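Local coordinates for DUF4974 domain-containing protein (Parabacteroides distasonis, PDB 4M0N) that is a putative membrane-anchored anti-sigma factor of the FecR family, seen in a fragment with FecR and FecR C-terminal regions, and probably antagonises a sigma factor, at residues 41-45 with 154-158; 103-107 with 166-170; 174-180 with 201-207. The protein carries 1 engineered substitution. One frame throughout, in Å; residues are numbered along the deposited sequence.

Contact 1: 41-45 with 154-158; sequences VHLNA and AWLQG
Trp155 lies between Asn44 and Leu156, with one on each face of its indole. The Asn44 side chain slides over one face, its amide stacked on the ring with the planes 10° apart. Asn44 CB adds a CH-pi contact, 3.6 Å from the centroid of the Trp155 six-membered ring and 16° off the normal. Leu156 CD2 covers the opposite face, 3.5 Å above the Trp155 plane and near its rim. At the edge, Trp155 CH2 comes to 3.2 Å from His42 O. With CG between its backbone N and carbonyl carbon (chi1 72°), the tryptophan sends its six-membered ring back against residues 42-44. Both polar ends are held elsewhere, Trp155 NE1 by Asn97 and Asn44 ND2 by Glu67, which probably keeps the two planes from turning against each other. Strand 40-43 lies between strands 31-34 and 67-72 of the antiparallel sheet of the FecR region; Val41 and Leu43 face strand 48-51 of the other sheet, while His42 and Asn44 turn outward to meet the 3-10 turn 154-156. A glycine in place of Trp155 would probably open a gap between Asn44 and Leu156 and leave Asn97 without its indole donor. The partly exposed side is narrow: against the broad Asn44-Trp155 stack, a single methyl, Leu156 CD2, carries it, 3.4 Å from His42 CB. Gly46 is a magnesium site seen in a structure of this protein; separately, a magnesium ion lies about 9 Å from the Asn44 side chain.

Contact 2: 103-107 with 166-170; sequences EDELM and PISSV
The carboxylate of Glu105, in one of its two modelled conformers, meets the Pro166 ring and the Ser168 hydroxyl, both of which lie on the same side of its plane: OE2 of Glu105 is 4.0 Å from Pro166 CG, and OE1 of Glu105 is 3.9 Å from Ser168 OG. Neither approach is a hydrogen bond, and side chain and ring cross obliquely. Glu105 CG sits between the backbone N and the carbonyl carbon (chi1 67°), a turn that points the chain at the start of helix 167-178; its extension beyond CG then carries the charge there, where it may be weakly favoured by the helix dipole. The closest approach, again for the modelled conformers, is Ser169 OG to Glu105 CG at 3.8 Å. The Pro166 ring also comes near Leu106, whose CD1 lies 4.4 Å from Pro166 CD in a loose apolar contact. A water lies between Leu106 N, from which it accepts at 2.9 Å, and Ser169 OG. That second link is short, and Ser169 too has two conformers, so it is doubtful. Pro166 occupies the N-cap position, and its O accepts from Val170 N at 3.0 Å. The contact joins the FecR region to the FecR C-terminal region at the surface. Around it, Leu106 packs on Ile134 of strand 131-136, Pro166 rests on Tyr193 of strand 193-199, and further along helix 167-178 Arg176 forms salt bridges to Glu103 and Asp104.

Contact 3: 174-180 with 201-207; sequences LERMYNQ and KSLEAVL
Tyr178 presents one face of its ring to Leu203 CB and sends its hydroxyl on to Lys201. Its CG is anti to the carbonyl carbon (chi1 -63°), which directs the ring across the gap between the two helices. Leu203 CB sits 3.9 Å from the Tyr178 centroid as a CH-pi contact; Met177 CG covers the opposite face, so the ring is sandwiched, which limits its rotation. Tyr178 OH donates to Lys201 O at 2.6 Å, from well above the carbonyl plane and with a C=O...donor angle of 133°. A water accepting from Lys201 N adds a weak bond to the same hydroxyl. Leu203 has CG anti to its backbone N, Leu174 anti to its carbonyl carbon, yet each divides its methyls between partners. Leu203 CD1 reaches Tyr178 CD2 at 3.7 Å and also approaches Leu174, while Leu203 CD2 meets Gln180 CG at 3.7 Å. Leu174 CD1 lies 3.8 Å from Leu207 CD2, and Leu174 CD2 3.9 Å from Val206 CG1. Ser202 caps the second helix, its OG accepting from Ala205 N at 3.0 Å. The axes of helix segments 174-178 and 203-207, nearly antiparallel (158°), pass 11.7 Å apart at closest, between two layers of strands, consistent with a secretin N0-like domain: Leu160 of strand 159-166 packs against Leu174, Tyr178 and Val206, whereas Ile225 and Leu227 of strand 224-228 cover Gln180, Leu203 and Leu207.

Overall arrangement
From the N terminus, the chain lays down strand 40-43 and passes through most of the FecR sheets before 154-158 returns to it, closing contact 1. Contact 2 opens inside that span at 103-107 and closes beyond it at 166-170, so the two cross, reaching the same antiparallel sheet about 17 Å apart between centres. Contact 3 follows in series: a short loop through strands 182-184 and 193-199 pairs helix 167-178 with helix 203-214. That first helix is shared by contacts 2 and 3, and its Arg176 joins them. Ala45 also packs on Arg176, so both contacts on the FecR sheet abut the C-terminal helical layer.

Contact 1: 41-45 with 154-158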
loop_
_atom_site.group_PDB
_atom_site.type_symbol
_atom_site.label_atom_id
_atom_site.label_comp_id
_atom_site.label_asym_id
_atom_site.label_seq_id
_atom_site.Cartn_x
_atom_site.Cartn_y
_atom_site.Cartn_z
ATOM N N VAL A 41 3.695 7.227 11.975
ATOM C CA VAL A 41 2.963 6.511 10.972
ATOM C C VAL A 41 2.469 7.496 9.909
ATOM O O VAL A 41 1.830 8.513 10.247
ATOM C CB VAL A 41 1.710 5.805 11.556
ATOM C CG1 VAL A 41 1.082 4.922 10.494
ATOM C CG2 VAL A 41 2.059 5.010 12.842
ATOM N N HIS A 42 2.784 7.214 8.662
ATOM C CA HIS A 42 2.228 7.952 7.514
ATOM C C HIS A 42 1.137 7.088 6.913
ATOM O O HIS A 42 1.385 5.912 6.589
ATOM C CB HIS A 42 3.278 8.144 6.455
ATOM C CG HIS A 42 4.333 9.137 6.798
ATOM N ND1 HIS A 42 5.364 8.860 7.672
ATOM C CD2 HIS A 42 4.566 10.380 6.320
ATOM C CE1 HIS A 42 6.164 9.911 7.753
ATOM N NE2 HIS A 42 5.710 10.841 6.932
ATOM N N LEU A 43 -0.068 7.661 6.762
ATOM C CA LEU A 43 -1.221 6.925 6.261
ATOM C C LEU A 43 -1.586 7.423 4.882
ATOM O O LEU A 43 -1.748 8.623 4.677
ATOM C CB LEU A 43 -2.408 7.108 7.192
ATOM C CG LEU A 43 -2.252 6.518 8.581
ATOM C CD1 LEU A 43 -1.589 7.501 9.526
ATOM C CD2 LEU A 43 -3.643 6.142 9.063
ATOM N N ASN A 44 -1.716 6.498 3.932
ATOM C CA ASN A 44 -2.049 6.839 2.555
ATOM C C ASN A 44 -3.565 6.967 2.421
ATOM O O ASN A 44 -4.320 6.556 3.302
ATOM C CB ASN A 44 -1.505 5.791 1.619
ATOM C CG ASN A 44 -1.332 6.300 0.190
ATOM O OD1 ASN A 44 -1.583 7.490 -0.092
ATOM N ND2 ASN A 44 -0.907 5.414 -0.705
ATOM N N ALA A 45 -3.984 7.560 1.315
ATOM C CA ALA A 45 -5.372 7.757 0.961
ATOM C C ALA A 45 -6.190 6.486 1.136
ATOM O O ALA A 45 -5.792 5.415 0.672
ATOM C CB ALA A 45 -5.444 8.181 -0.524
ATOM N N ALA A 154 7.353 5.703 -2.255
ATOM C CA ALA A 154 7.412 6.983 -2.964
ATOM C C ALA A 154 6.131 7.764 -2.733
ATOM O O ALA A 154 6.114 8.999 -2.823
ATOM C CB ALA A 154 7.606 6.750 -4.443
ATOM N N TRP A 155 5.060 7.030 -2.479
ATOM C CA TRP A 155 3.785 7.648 -2.165
ATOM C C TRP A 155 3.881 8.707 -1.067
ATOM O O TRP A 155 3.155 9.682 -1.096
ATOM C CB TRP A 155 2.709 6.603 -1.871
ATOM C CG TRP A 155 2.821 5.855 -0.557
ATOM C CD1 TRP A 155 3.357 4.615 -0.370
ATOM C CD2 TRP A 155 2.358 6.293 0.732
ATOM N NE1 TRP A 155 3.277 4.259 0.957
ATOM C CE2 TRP A 155 2.669 5.273 1.658
ATOM C CE3 TRP A 155 1.723 7.449 1.195
ATOM C CZ2 TRP A 155 2.312 5.362 3.000
ATOM C CZ3 TRP A 155 1.403 7.540 2.536
ATOM C CH2 TRP A 155 1.708 6.508 3.419
ATOM N N LEU A 156 4.797 8.527 -0.117
ATOM C CA LEU A 156 5.015 9.492 0.945
ATOM C C LEU A 156 5.266 10.900 0.387
ATOM O O LEU A 156 4.811 11.869 0.985
ATOM C CB LEU A 156 6.231 9.075 1.793
ATOM C CG LEU A 156 6.117 7.707 2.489
ATOM C CD1 LEU A 156 7.443 7.272 3.103
ATOM C CD2 LEU A 156 5.056 7.747 3.538
ATOM N N GLN A 157 5.950 10.972 -0.761
ATOM C CA GLN A 157 6.347 12.249 -1.396
ATOM C C GLN A 157 5.526 12.527 -2.654
ATOM O O GLN A 157 5.902 13.395 -3.450
ATOM C CB GLN A 157 7.843 12.226 -1.769
ATOM C CG GLN A 157 8.798 12.080 -0.592
ATOM C CD GLN A 157 9.048 10.634 -0.179
ATOM O OE1 GLN A 157 9.028 9.721 -1.006
ATOM N NE2 GLN A 157 9.286 10.424 1.111
ATOM N N GLY A 158 4.418 11.800 -2.827
ATOM C CA GLY A 158 3.542 11.946 -3.977
ATOM C C GLY A 158 3.976 11.189 -5.220
ATOM O O GLY A 158 3.513 11.473 -6.318
#

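Contact 2: 103-107 with 166-170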
loop_
_atom_site.group_PDB
_atom_site.type_symbol
_atom_site.label_atom_id
_atom_site.label_comp_id
_atom_site.label_asym_id
_atom_site.label_seq_id
_atom_site.Cartn_x
_atom_site.Cartn_y
_atom_site.Cartn_z
ATOM N N GLU A 103 -10.084 -3.641 -0.450
ATOM C CA GLU A 103 -10.555 -3.735 -1.845
ATOM C C GLU A 103 -9.570 -4.253 -2.914
ATOM O O GLU A 103 -9.951 -4.416 -4.086
ATOM C CB GLU A 103 -11.107 -2.377 -2.307
ATOM C CG GLU A 103 -10.099 -1.250 -2.449
ATOM C CD GLU A 103 -9.990 -0.354 -1.238
ATOM O OE1 GLU A 103 -10.291 -0.904 -0.100
ATOM O OE2 GLU A 103 -9.629 0.886 -1.443
ATOM N N ASP A 104 -8.315 -4.505 -2.547
ATOM C CA ASP A 104 -7.283 -4.841 -3.526
ATOM C C ASP A 104 -7.060 -6.353 -3.548
ATOM O O ASP A 104 -7.286 -7.041 -2.560
ATOM C CB ASP A 104 -5.941 -4.194 -3.182
ATOM C CG ASP A 104 -5.895 -2.685 -3.446
ATOM O OD1 ASP A 104 -6.948 -2.091 -3.799
ATOM O OD2 ASP A 104 -4.769 -2.102 -3.290
ATOM N N GLU A 105 -6.570 -6.827 -4.672
ATOM C CA GLU A 105 -6.238 -8.237 -4.826
ATOM C C GLU A 105 -4.937 -8.578 -4.100
ATOM O O GLU A 105 -4.744 -9.727 -3.720
ATOM C CB GLU A 105 -6.182 -8.660 -6.307
ATOM C CG GLU A 105 -5.063 -8.075 -7.154
ATOM C CD GLU A 105 -4.894 -8.782 -8.493
ATOM O OE1 GLU A 105 -5.913 -9.033 -9.175
ATOM O OE2 GLU A 105 -3.737 -9.083 -8.865
ATOM N N LEU A 106 -4.055 -7.598 -3.897
ATOM C CA LEU A 106 -2.779 -7.872 -3.265
ATOM C C LEU A 106 -2.584 -7.121 -1.969
ATOM O O LEU A 106 -3.097 -6.007 -1.805
ATOM C CB LEU A 106 -1.625 -7.511 -4.188
ATOM C CG LEU A 106 -1.610 -8.087 -5.598
ATOM C CD1 LEU A 106 -0.497 -7.463 -6.436
ATOM C CD2 LEU A 106 -1.434 -9.584 -5.501
ATOM N N MET A 107 -1.835 -7.741 -1.055
ATOM C CA MET A 107 -1.330 -7.112 0.139
ATOM C C MET A 107 0.195 -7.267 0.132
ATOM O O MET A 107 0.704 -8.261 -0.343
ATOM C CB MET A 107 -1.957 -7.797 1.343
ATOM C CG MET A 107 -1.475 -7.370 2.689
ATOM S SD MET A 107 -0.122 -8.344 3.352
ATOM C CE MET A 107 -0.215 -7.678 5.015
ATOM N N PRO A 166 -0.033 -5.185 -11.764
ATOM C CA PRO A 166 -1.211 -5.394 -12.594
ATOM C C PRO A 166 -2.030 -4.110 -12.763
ATOM O O PRO A 166 -2.179 -3.357 -11.803
ATOM C CB PRO A 166 -2.017 -6.426 -11.803
ATOM C CG PRO A 166 -1.014 -7.119 -10.953
ATOM C CD PRO A 166 -0.022 -6.071 -10.589
ATOM N N ILE A 167 -2.547 -3.891 -13.971
ATOM C CA ILE A 167 -3.350 -2.698 -14.289
ATOM C C ILE A 167 -4.530 -2.520 -13.316
ATOM O O ILE A 167 -4.821 -1.402 -12.911
ATOM C CB ILE A 167 -3.776 -2.659 -15.788
ATOM C CG1 ILE A 167 -4.488 -1.347 -16.148
ATOM C CG2 ILE A 167 -4.668 -3.840 -16.157
ATOM C CD1 ILE A 167 -3.671 -0.095 -15.938
ATOM N N SER A 168 -5.161 -3.609 -12.882
ATOM C CA SER A 168 -6.290 -3.490 -11.944
ATOM C C SER A 168 -5.837 -2.860 -10.634
ATOM O O SER A 168 -6.552 -2.054 -10.032
ATOM C CB SER A 168 -6.945 -4.855 -11.676
ATOM O OG SER A 168 -5.976 -5.855 -11.390
ATOM N N SER A 169 -4.643 -3.233 -10.184
ATOM C CA SER A 169 -4.092 -2.670 -8.966
ATOM C C SER A 169 -3.673 -1.215 -9.182
ATOM O O SER A 169 -3.930 -0.375 -8.346
ATOM C CB SER A 169 -2.902 -3.497 -8.460
ATOM O OG SER A 169 -3.311 -4.825 -8.167
ATOM N N VAL A 170 -3.015 -0.937 -10.297
ATOM C CA VAL A 170 -2.671 0.441 -10.678
ATOM C C VAL A 170 -3.908 1.335 -10.586
ATOM O O VAL A 170 -3.855 2.421 -10.013
ATOM C CB VAL A 170 -2.102 0.488 -12.118
ATOM C CG1 VAL A 170 -2.070 1.906 -12.657
ATOM C CG2 VAL A 170 -0.702 -0.126 -12.152
HETATM O O HOH W 1 -3.663 -5.317 -5.715
#

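Contact 3: 174-180 with 201-207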
loop_
_atom_site.group_PDB
_atom_site.type_symbol
_atom_site.label_atom_id
_atom_site.label_comp_id
_atom_site.label_asym_id
_atom_site.label_seq_id
_atom_site.Cartn_x
_atom_site.Cartn_y
_atom_site.Cartn_z
ATOM N N LEU A 174 -4.549 4.736 -8.431
ATOM C CA LEU A 174 -4.887 6.023 -9.039
ATOM C C LEU A 174 -6.178 6.597 -8.483
ATOM O O LEU A 174 -6.240 7.797 -8.123
ATOM C CB LEU A 174 -4.971 5.912 -10.561
ATOM C CG LEU A 174 -3.703 5.469 -11.312
ATOM C CD1 LEU A 174 -3.974 5.488 -12.811
ATOM C CD2 LEU A 174 -2.480 6.297 -10.981
ATOM N N GLU A 175 -7.201 5.760 -8.376
ATOM C CA GLU A 175 -8.459 6.222 -7.805
ATOM C C GLU A 175 -8.280 6.805 -6.414
ATOM O O GLU A 175 -8.823 7.866 -6.073
ATOM C CB GLU A 175 -9.487 5.092 -7.715
ATOM C CG GLU A 175 -9.986 4.561 -9.029
ATOM C CD GLU A 175 -11.083 3.543 -8.813
ATOM O OE1 GLU A 175 -10.772 2.454 -8.281
ATOM O OE2 GLU A 175 -12.229 3.847 -9.180
ATOM N N ARG A 176 -7.489 6.123 -5.595
ATOM C CA ARG A 176 -7.249 6.581 -4.246
ATOM C C ARG A 176 -6.381 7.844 -4.149
ATOM O O ARG A 176 -6.647 8.733 -3.341
ATOM C CB ARG A 176 -6.603 5.452 -3.448
ATOM C CG ARG A 176 -7.579 4.344 -3.159
ATOM C CD ARG A 176 -6.992 3.351 -2.160
ATOM N NE ARG A 176 -5.904 2.591 -2.753
ATOM C CZ ARG A 176 -5.975 1.321 -3.157
ATOM N NH1 ARG A 176 -7.084 0.630 -3.050
ATOM N NH2 ARG A 176 -4.907 0.745 -3.706
ATOM N N MET A 177 -5.351 7.907 -4.980
ATOM C CA MET A 177 -4.456 9.066 -4.995
ATOM C C MET A 177 -5.145 10.321 -5.452
ATOM O O MET A 177 -4.959 11.369 -4.833
ATOM C CB MET A 177 -3.256 8.843 -5.918
ATOM C CG MET A 177 -2.356 10.078 -6.053
ATOM S SD MET A 177 -0.732 9.672 -6.741
ATOM C CE MET A 177 0.118 8.813 -5.399
ATOM N N TYR A 178 -5.869 10.221 -6.573
ATOM C CA TYR A 178 -6.434 11.368 -7.242
ATOM C C TYR A 178 -7.893 11.637 -6.907
ATOM O O TYR A 178 -8.464 12.629 -7.369
ATOM C CB TYR A 178 -6.227 11.227 -8.752
ATOM C CG TYR A 178 -4.757 11.220 -9.124
ATOM C CD1 TYR A 178 -4.012 12.390 -9.160
ATOM C CD2 TYR A 178 -4.102 10.031 -9.399
ATOM C CE1 TYR A 178 -2.662 12.376 -9.485
ATOM C CE2 TYR A 178 -2.761 10.011 -9.733
ATOM C CZ TYR A 178 -2.039 11.193 -9.793
ATOM O OH TYR A 178 -0.690 11.177 -10.126
ATOM N N ASN A 179 -8.482 10.785 -6.062
ATOM C CA ASN A 179 -9.891 10.872 -5.712
ATOM C C ASN A 179 -10.787 10.995 -6.942
ATOM O O ASN A 179 -11.598 11.945 -7.090
ATOM C CB ASN A 179 -10.140 11.997 -4.726
ATOM C CG ASN A 179 -11.537 11.965 -4.176
ATOM O OD1 ASN A 179 -12.163 10.904 -4.117
ATOM N ND2 ASN A 179 -12.043 13.118 -3.793
ATOM N N GLN A 180 -10.633 10.004 -7.818
ATOM C CA GLN A 180 -11.280 9.990 -9.101
ATOM C C GLN A 180 -11.681 8.568 -9.450
ATOM O O GLN A 180 -10.826 7.689 -9.500
ATOM C CB GLN A 180 -10.323 10.547 -10.151
ATOM C CG GLN A 180 -10.799 10.397 -11.587
ATOM C CD GLN A 180 -12.152 11.062 -11.835
ATOM O OE1 GLN A 180 -12.283 12.284 -11.706
ATOM N NE2 GLN A 180 -13.162 10.265 -12.181
ATOM N N LYS A 201 2.890 13.474 -10.556
ATOM C CA LYS A 201 2.330 13.772 -11.867
ATOM C C LYS A 201 0.826 13.964 -11.785
ATOM O O LYS A 201 0.178 13.539 -10.799
ATOM C CB LYS A 201 2.676 12.662 -12.858
ATOM C CG LYS A 201 4.166 12.536 -13.164
ATOM C CD LYS A 201 4.580 13.360 -14.368
ATOM C CE LYS A 201 5.908 12.909 -14.952
ATOM N NZ LYS A 201 5.868 11.485 -15.399
ATOM N N SER A 202 0.268 14.622 -12.805
ATOM C CA SER A 202 -1.167 14.744 -12.922
ATOM C C SER A 202 -1.704 13.359 -13.253
ATOM O O SER A 202 -0.984 12.540 -13.804
ATOM C CB SER A 202 -1.561 15.735 -14.021
ATOM O OG SER A 202 -1.052 15.292 -15.260
ATOM N N LEU A 203 -2.957 13.097 -12.920
ATOM C CA LEU A 203 -3.621 11.860 -13.359
ATOM C C LEU A 203 -3.556 11.722 -14.885
ATOM O O LEU A 203 -3.256 10.645 -15.417
ATOM C CB LEU A 203 -5.073 11.855 -12.899
ATOM C CG LEU A 203 -5.929 10.633 -13.261
ATOM C CD1 LEU A 203 -5.198 9.351 -12.920
ATOM C CD2 LEU A 203 -7.288 10.724 -12.567
ATOM N N GLU A 204 -3.812 12.829 -15.577
ATOM C CA GLU A 204 -3.797 12.849 -17.041
ATOM C C GLU A 204 -2.455 12.334 -17.566
ATOM O O GLU A 204 -2.401 11.464 -18.440
ATOM C CB GLU A 204 -4.083 14.271 -17.557
ATOM C CG GLU A 204 -4.484 14.359 -19.022
ATOM C CD GLU A 204 -4.764 15.797 -19.465
ATOM O OE1 GLU A 204 -4.867 16.687 -18.591
ATOM O OE2 GLU A 204 -4.880 16.039 -20.685
ATOM N N ALA A 205 -1.375 12.849 -16.992
ATOM C CA ALA A 205 -0.007 12.463 -17.372
ATOM C C ALA A 205 0.295 10.998 -17.112
ATOM O O ALA A 205 0.978 10.316 -17.895
ATOM C CB ALA A 205 0.984 13.326 -16.598
ATOM N N VAL A 206 -0.181 10.508 -15.969
ATOM C CA VAL A 206 0.024 9.119 -15.648
ATOM C C VAL A 206 -0.735 8.244 -16.629
ATOM O O VAL A 206 -0.178 7.278 -17.123
ATOM C CB VAL A 206 -0.367 8.773 -14.208
ATOM C CG1 VAL A 206 -0.199 7.277 -14.005
ATOM C CG2 VAL A 206 0.479 9.566 -13.204
ATOM N N LEU A 207 -1.982 8.603 -16.937
ATOM C CA LEU A 207 -2.760 7.846 -17.911
ATOM C C LEU A 207 -2.146 7.899 -19.325
ATOM O O LEU A 207 -2.112 6.888 -20.007
ATOM C CB LEU A 207 -4.216 8.294 -17.923
ATOM C CG LEU A 207 -4.955 8.034 -16.596
ATOM C CD1 LEU A 207 -6.321 8.695 -16.649
ATOM C CD2 LEU A 207 -5.072 6.542 -16.337
HETATM O O HOH W 2 2.617 10.726 -9.691
#